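Local coordinates for protein translation initiation factor 6 (Methanocaldococcus jannaschii, PDB 1G61) that binds the 50S ribosomal subunit and prevents it from joining the 30S subunit to form the 70S initiation complex, at residues 20-23 and 24-27; 126-129 and 130-134. All coordinates share one frame; numbering follows the deposited sequence.

Contact 1. Residues 20-23 and 24-27; sequences LTTE and EITL
The carboxylate of Glu24 turns one face to Glu23, whose CB lies over it, 3.5 Å from OE2. The bend at chi2 (83°) folds the Glu24 chain back to this place. On that same side of the carboxylate, tilted out of its plane, a water donates to Glu24 OE1 and accepts from Glu23 N. Thr22 ties the turn together. Its OG1 sits between the backbone N and the carbonyl carbon (chi1 72°). Thr22 OG1 accepts from Glu24 N at 2.9 Å and from Ile25 N at 3.0 Å, as in an ST turn. A second water lies 2.7 Å from Thr22 OG1. Thr22 N donates to Ile25 O at 2.8 Å, nearly straight. A valine at Thr22 would probably leave the amides of Glu24 and Ile25 without their acceptor and loosen the turn. Further along, Leu20 and Leu27 form a hydrogen-bonded pair, with Leu20 CD1 4.0 Å from Leu27 CG. Thr21 and Thr26 form the next, non-hydrogen-bonded pair, their OG1 atoms 2.8 Å apart. Thr26 OG1 also bonds to Thr46. Strand 25-28 of this hairpin pairs in parallel with strand 47-50, with helix 34-44 over the threonine face and Ala65 of strand 64-65 against Leu20 and Thr22.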
loop_
_atom_site.group_PDB
_atom_site.type_symbol
_atom_site.label_atom_id
_atom_site.label_comp_id
_atom_site.label_asym_id
_atom_site.label_seq_id
_atom_site.Cartn_x
_atom_site.Cartn_y
_atom_site.Cartn_z
ATOM N N LEU A 20 -1.823 -5.428 0.584
ATOM C CA LEU A 20 -2.121 -3.996 0.690
ATOM C C LEU A 20 -3.210 -3.848 1.757
ATOM O O LEU A 20 -4.012 -4.788 2.004
ATOM C CB LEU A 20 -2.511 -3.331 -0.600
ATOM C CG LEU A 20 -3.817 -3.754 -1.273
ATOM C CD1 LEU A 20 -5.082 -3.067 -0.773
ATOM C CD2 LEU A 20 -3.706 -3.380 -2.750
ATOM N N THR A 21 -3.349 -2.668 2.323
ATOM C CA THR A 21 -4.450 -2.367 3.230
ATOM C C THR A 21 -4.997 -0.950 3.031
ATOM O O THR A 21 -4.300 -0.043 2.558
ATOM C CB THR A 21 -3.961 -2.517 4.699
ATOM O OG1 THR A 21 -5.112 -2.600 5.577
ATOM C CG2 THR A 21 -3.034 -1.414 5.173
ATOM N N THR A 22 -6.255 -0.810 3.426
ATOM C CA THR A 22 -6.879 0.488 3.608
ATOM C C THR A 22 -7.282 0.557 5.087
ATOM O O THR A 22 -6.844 -0.281 5.900
ATOM C CB THR A 22 -8.073 0.691 2.674
ATOM O OG1 THR A 22 -9.162 -0.123 3.104
ATOM C CG2 THR A 22 -7.682 0.307 1.260
ATOM N N GLU A 23 -8.104 1.556 5.442
ATOM C CA GLU A 23 -8.714 1.562 6.780
ATOM C C GLU A 23 -9.719 0.419 6.918
ATOM O O GLU A 23 -9.981 0.033 8.074
ATOM C CB GLU A 23 -9.437 2.870 7.099
ATOM C CG GLU A 23 -8.531 4.101 7.049
ATOM C CD GLU A 23 -7.515 4.084 8.164
ATOM O OE1 GLU A 23 -7.856 3.737 9.321
ATOM O OE2 GLU A 23 -6.340 4.435 7.914
ATOM N N GLU A 24 -10.267 -0.109 5.831
ATOM C CA GLU A 24 -11.390 -1.058 5.929
ATOM C C GLU A 24 -11.053 -2.459 5.490
ATOM O O GLU A 24 -11.602 -3.437 6.055
ATOM C CB GLU A 24 -12.608 -0.542 5.149
ATOM C CG GLU A 24 -13.149 0.787 5.675
ATOM C CD GLU A 24 -12.522 2.105 5.249
ATOM O OE1 GLU A 24 -11.790 2.238 4.195
ATOM O OE2 GLU A 24 -12.745 3.146 5.971
ATOM N N ILE A 25 -10.165 -2.608 4.505
ATOM C CA ILE A 25 -9.886 -3.953 3.963
ATOM C C ILE A 25 -8.391 -4.190 3.870
ATOM O O ILE A 25 -7.611 -3.257 3.757
ATOM C CB ILE A 25 -10.489 -4.149 2.550
ATOM C CG1 ILE A 25 -9.839 -3.320 1.426
ATOM C CG2 ILE A 25 -12.008 -3.985 2.621
ATOM C CD1 ILE A 25 -10.409 -3.596 0.038
ATOM N N THR A 26 -7.986 -5.444 3.876
ATOM C CA THR A 26 -6.649 -5.869 3.603
ATOM C C THR A 26 -6.670 -7.028 2.624
ATOM O O THR A 26 -7.456 -7.942 2.837
ATOM C CB THR A 26 -5.942 -6.321 4.906
ATOM O OG1 THR A 26 -6.046 -5.253 5.880
ATOM C CG2 THR A 26 -4.492 -6.639 4.601
ATOM N N LEU A 27 -5.865 -6.939 1.575
ATOM C CA LEU A 27 -5.750 -8.022 0.594
ATOM C C LEU A 27 -4.461 -8.767 0.875
ATOM O O LEU A 27 -3.416 -8.118 1.030
ATOM C CB LEU A 27 -5.773 -7.506 -0.849
ATOM C CG LEU A 27 -6.939 -6.587 -1.252
ATOM C CD1 LEU A 27 -6.966 -6.445 -2.766
ATOM C CD2 LEU A 27 -8.293 -7.067 -0.826
HETATM O O HOH W 1 -11.240 0.402 1.390
HETATM O O HOH W 2 -9.364 3.634 3.747
#

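Contact 2. Residues 126-129 and 130-134; sequences DFKK and DIEDS
Lys128 reaches Glu132 by running out almost fully extended and turning only at its last torsion (chi4 -79°). That bend swings NZ toward the carboxylate one helical turn further on. Glu132 CG is anti to its carbonyl carbon (chi1 -75°), which sends the chain back along the helix to Lys128. Lys128 NZ meets Glu132 OE2 at 2.6 Å in a short salt bridge. It comes in on the syn side, but 34° out of the carboxylate plane. Glu132 OE2 also rests against Lys128 CG and CE, and the lysine chain curls round it.

Lys129 repeats the i to i+4 pattern one residue later. Lys129 NZ forms a salt bridge at 3.0 Å with Asp133 OD2, which offers its syn lone pair. This pair is on the exposed side of the helix, where solvent would probably weaken its pull.

Phe127 adds an apolar contact. Phe127 CB touches Ile131 CD1 at 4.1 Å. Asp130 OD2 lies at the ring edge, near the ring plane and 3.8 Å from Phe127 CD2. The carboxylate is turned obliquely against the ring.

Backbone bonds fix the spacing of these pairs. Ile131 N donates to Phe127 O at 3.0 Å, and Glu132 N and Asp133 N follow to Lys128 O and Lys129 O. A water links Asp126 O to Asp130 N.

Phe127 is the N-cap residue, and the chain passes here from a 3-10 turn into helix 128-135. Ile131 packs inward on Leu71 and Val139. The pattern is that of an amphipathic helix with i to i+4 salt bridges, here the helix of the beta-alpha-beta unit formed with strands 117-120 and 138-141.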
loop_
_atom_site.group_PDB
_atom_site.type_symbol
_atom_site.label_atom_id
_atom_site.label_comp_id
_atom_site.label_asym_id
_atom_site.label_seq_id
_atom_site.Cartn_x
_atom_site.Cartn_y
_atom_site.Cartn_z
ATOM N N ASP A 126 -0.695 8.957 -18.460
ATOM C CA ASP A 126 -1.894 8.975 -19.314
ATOM C C ASP A 126 -3.096 8.335 -18.621
ATOM O O ASP A 126 -4.214 8.384 -19.140
ATOM C CB ASP A 126 -1.603 8.301 -20.654
ATOM C CG ASP A 126 -0.577 9.058 -21.469
ATOM O OD1 ASP A 126 -0.530 10.316 -21.369
ATOM O OD2 ASP A 126 0.164 8.416 -22.210
ATOM N N PHE A 127 -2.924 7.734 -17.455
ATOM C CA PHE A 127 -3.968 7.102 -16.662
ATOM C C PHE A 127 -4.373 7.995 -15.482
ATOM O O PHE A 127 -5.180 7.569 -14.639
ATOM C CB PHE A 127 -3.564 5.707 -16.142
ATOM C CG PHE A 127 -3.362 4.767 -17.332
ATOM C CD1 PHE A 127 -2.113 4.647 -17.946
ATOM C CD2 PHE A 127 -4.426 4.039 -17.846
ATOM C CE1 PHE A 127 -1.965 3.810 -19.038
ATOM C CE2 PHE A 127 -4.275 3.203 -18.937
ATOM C CZ PHE A 127 -3.049 3.134 -19.549
ATOM N N LYS A 128 -3.874 9.217 -15.457
ATOM C CA LYS A 128 -4.172 10.066 -14.314
ATOM C C LYS A 128 -5.669 10.255 -14.085
ATOM O O LYS A 128 -6.114 10.166 -12.934
ATOM C CB LYS A 128 -3.462 11.420 -14.541
ATOM C CG LYS A 128 -3.708 12.401 -13.398
ATOM C CD LYS A 128 -2.788 13.603 -13.595
ATOM C CE LYS A 128 -2.695 14.504 -12.389
ATOM N NZ LYS A 128 -3.913 15.350 -12.363
ATOM N N LYS A 129 -6.464 10.532 -15.116
ATOM C CA LYS A 129 -7.894 10.741 -14.899
ATOM C C LYS A 129 -8.545 9.480 -14.357
ATOM O O LYS A 129 -9.405 9.573 -13.443
ATOM C CB LYS A 129 -8.578 11.156 -16.213
ATOM C CG LYS A 129 -10.060 11.532 -15.961
ATOM C CD LYS A 129 -10.586 12.299 -17.173
ATOM C CE LYS A 129 -12.104 12.426 -17.148
ATOM N NZ LYS A 129 -12.654 12.564 -15.764
ATOM N N ASP A 130 -8.216 8.307 -14.917
ATOM C CA ASP A 130 -8.807 7.069 -14.389
ATOM C C ASP A 130 -8.503 6.868 -12.900
ATOM O O ASP A 130 -9.320 6.381 -12.126
ATOM C CB ASP A 130 -8.196 5.895 -15.169
ATOM C CG ASP A 130 -8.763 5.666 -16.534
ATOM O OD1 ASP A 130 -9.836 6.227 -16.900
ATOM O OD2 ASP A 130 -8.135 4.855 -17.287
ATOM N N ILE A 131 -7.265 7.201 -12.523
ATOM C CA ILE A 131 -6.801 7.028 -11.143
ATOM C C ILE A 131 -7.516 8.041 -10.285
ATOM O O ILE A 131 -8.043 7.717 -9.213
ATOM C CB ILE A 131 -5.287 7.142 -11.084
ATOM C CG1 ILE A 131 -4.648 5.949 -11.818
ATOM C CG2 ILE A 131 -4.748 7.199 -9.670
ATOM C CD1 ILE A 131 -3.127 6.177 -12.044
ATOM N N GLU A 132 -7.607 9.310 -10.722
ATOM C CA GLU A 132 -8.359 10.304 -9.947
ATOM C C GLU A 132 -9.805 9.934 -9.732
ATOM O O GLU A 132 -10.357 10.108 -8.639
ATOM C CB GLU A 132 -8.386 11.642 -10.740
ATOM C CG GLU A 132 -7.110 12.418 -10.737
ATOM C CD GLU A 132 -7.028 13.503 -11.795
ATOM O OE1 GLU A 132 -7.742 13.536 -12.856
ATOM O OE2 GLU A 132 -6.192 14.380 -11.562
ATOM N N ASP A 133 -10.447 9.443 -10.795
ATOM C CA ASP A 133 -11.882 9.138 -10.692
ATOM C C ASP A 133 -12.134 7.961 -9.770
ATOM O O ASP A 133 -13.195 7.972 -9.094
ATOM C CB ASP A 133 -12.458 8.895 -12.084
ATOM C CG ASP A 133 -12.569 10.199 -12.903
ATOM O OD1 ASP A 133 -12.316 11.303 -12.356
ATOM O OD2 ASP A 133 -12.889 10.082 -14.086
ATOM N N SER A 134 -11.238 6.977 -9.710
ATOM C CA SER A 134 -11.433 5.816 -8.882
ATOM C C SER A 134 -11.047 6.109 -7.430
ATOM O O SER A 134 -11.817 5.839 -6.514
ATOM C CB SER A 134 -10.609 4.616 -9.401
ATOM O OG SER A 134 -10.629 3.593 -8.400
HETATM O O HOH W 3 -6.932 8.377 -17.594
#

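Both contacts are local, but they sit in different surroundings. Contact 1 is buried, its centre about 8 Å from the centre of the chain. Contact 2 is a surface contact, with its centre about 17 Å out. They share no helix or strand, and their nearest atoms are about 10 Å apart. In contact 1 the grip comes from backbone amides, threonine hydroxyls and bound water, as suits a hairpin turn inside the fold. In contact 2 charged side chains pair across one helical turn, and apolar atoms are left to the inner side. Contact 1 joins two antiparallel strands; contact 2 runs from a 3-10 turn through most of one short helix.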